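Local structure of single domain haemoglobin (Campylobacter jejuni, 2WY4) at residues T24-F27 and Y28-F32. The protein binds heme and, through its iron, small ligands such as cyanide and probably oxygen, as a single-domain bacterial globin. Residues are numbered along the deposited sequence; the frame is centred on the assembly and turned at random.
Sequences TNEF and YKIMF. With CYN (cyanide ion), chain C.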
# COMPACT_ATOMS: atom_id res chain seq x y z
N THR A 24 -1.55 -8.88 1.97
CA THR A 24 -1.94 -7.85 2.90
C THR A 24 -2.26 -8.41 4.28
O THR A 24 -2.09 -7.73 5.27
CB THR A 24 -3.04 -6.95 2.37
OG1 THR A 24 -4.18 -7.76 2.05
CG2 THR A 24 -2.58 -6.29 1.08
N ASN A 25 -2.73 -9.64 4.36
CA ASN A 25 -2.86 -10.26 5.66
C ASN A 25 -1.51 -10.26 6.36
O ASN A 25 -1.42 -9.93 7.53
CB ASN A 25 -3.36 -11.70 5.55
CG ASN A 25 -4.82 -11.79 5.40
OD1 ASN A 25 -5.56 -10.87 5.74
ND2 ASN A 25 -5.25 -12.93 4.90
N GLU A 26 -0.45 -10.61 5.64
CA GLU A 26 0.91 -10.61 6.19
C GLU A 26 1.37 -9.19 6.56
O GLU A 26 1.91 -8.98 7.64
CB GLU A 26 1.88 -11.31 5.23
CG GLU A 26 3.33 -11.35 5.71
CD GLU A 26 3.59 -12.37 6.78
OE1 GLU A 26 2.70 -13.16 7.10
OE2 GLU A 26 4.74 -12.39 7.30
N PHE A 27 1.07 -8.22 5.71
CA PHE A 27 1.37 -6.83 6.01
C PHE A 27 0.72 -6.39 7.33
O PHE A 27 1.42 -5.81 8.18
CB PHE A 27 0.87 -5.94 4.87
CG PHE A 27 0.77 -4.48 5.21
CD1 PHE A 27 1.88 -3.65 5.14
CD2 PHE A 27 -0.44 -3.92 5.55
CE1 PHE A 27 1.75 -2.36 5.41
CE2 PHE A 27 -0.57 -2.62 5.81
CZ PHE A 27 0.56 -1.83 5.79
N TYR A 28 -0.58 -6.65 7.54
CA TYR A 28 -1.20 -6.22 8.78
C TYR A 28 -0.67 -6.97 9.99
O TYR A 28 -0.57 -6.40 11.05
CB TYR A 28 -2.74 -6.33 8.72
CG TYR A 28 -3.34 -5.25 7.82
CD1 TYR A 28 -3.23 -3.93 8.16
CD2 TYR A 28 -4.01 -5.56 6.65
CE1 TYR A 28 -3.72 -2.94 7.38
CE2 TYR A 28 -4.53 -4.56 5.87
CZ TYR A 28 -4.36 -3.24 6.21
OH TYR A 28 -4.87 -2.25 5.39
N LYS A 29 -0.34 -8.25 9.83
CA LYS A 29 0.30 -9.00 10.92
C LYS A 29 1.61 -8.31 11.35
O LYS A 29 1.85 -8.05 12.54
CB LYS A 29 0.59 -10.43 10.48
CG LYS A 29 1.25 -11.31 11.54
CD LYS A 29 1.56 -12.71 11.01
CE LYS A 29 2.48 -13.49 11.95
NZ LYS A 29 2.46 -14.98 11.73
N ILE A 30 2.45 -8.01 10.38
CA ILE A 30 3.74 -7.36 10.65
C ILE A 30 3.52 -5.99 11.27
O ILE A 30 4.11 -5.66 12.29
CB ILE A 30 4.57 -7.25 9.37
CG1 ILE A 30 5.07 -8.62 8.92
CG2 ILE A 30 5.75 -6.30 9.60
CD1 ILE A 30 5.49 -8.68 7.49
N MET A 31 2.66 -5.18 10.67
CA MET A 31 2.49 -3.85 11.16
C MET A 31 1.90 -3.79 12.55
O MET A 31 2.35 -3.03 13.38
CB MET A 31 1.71 -2.97 10.21
CG MET A 31 1.67 -1.51 10.64
SD MET A 31 1.05 -0.40 9.36
CE MET A 31 -0.63 -0.98 9.21
N PHE A 32 0.87 -4.60 12.82
CA PHE A 32 0.26 -4.59 14.14
C PHE A 32 1.20 -5.13 15.20
O PHE A 32 1.15 -4.71 16.36
CB PHE A 32 -1.08 -5.31 14.14
CG PHE A 32 -2.13 -4.65 13.28
CD1 PHE A 32 -2.02 -3.30 12.93
CD2 PHE A 32 -3.20 -5.37 12.83
CE1 PHE A 32 -2.99 -2.69 12.14
CE2 PHE A 32 -4.17 -4.75 12.05
CZ PHE A 32 -4.05 -3.44 11.69
C CYN C . -4.15 1.21 4.88
N CYN C . -4.02 0.11 5.14
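The distal heme pocket of this globin is built in part by one turn of helix 4-34, where the Phe-27 side chain meets both Tyr-28 and Met-31. Tyr-28 OH donates a hydrogen bond to N of the bound cyanide, 2.5 Å away. Gln-52 NE2 is a second partner of that hydroxyl, and Phe-42 completes the cyanide pocket. The cyanide N lies near the plane of the Tyr-28 ring, at its edge.

Phe-27 and Tyr-28 form a T-shaped pair. The edge of Phe-27 points at the face of Tyr-28, with the planes at 71° and the centroids 4.9 Å apart. Phe-27 CD2 sits over the centre of the tyrosine ring, and Phe-27 CE2 is 3.5 Å from Tyr-28 CE1. The phenyl ring thus backs one face of the ligand-binding tyrosine.

Met-31 runs alongside Phe-27 in a Met-aromatic contact. Its chain is extended to SD and then bends (chi3 64°), which brings CE to 3.7 Å from Phe-27 CZ. Cys-100 of helix 94-109 touches both residues.

Backbone bonds hold the turn, including Tyr-28 N to Thr-24 O at 2.9 Å. On another side of the helix Glu-26 OE2 accepts a hydrogen bond from Asn-107 ND2. The same carboxylate oxygen, Glu-26 OE2, rests 3.8 Å from Ile-30 CD1.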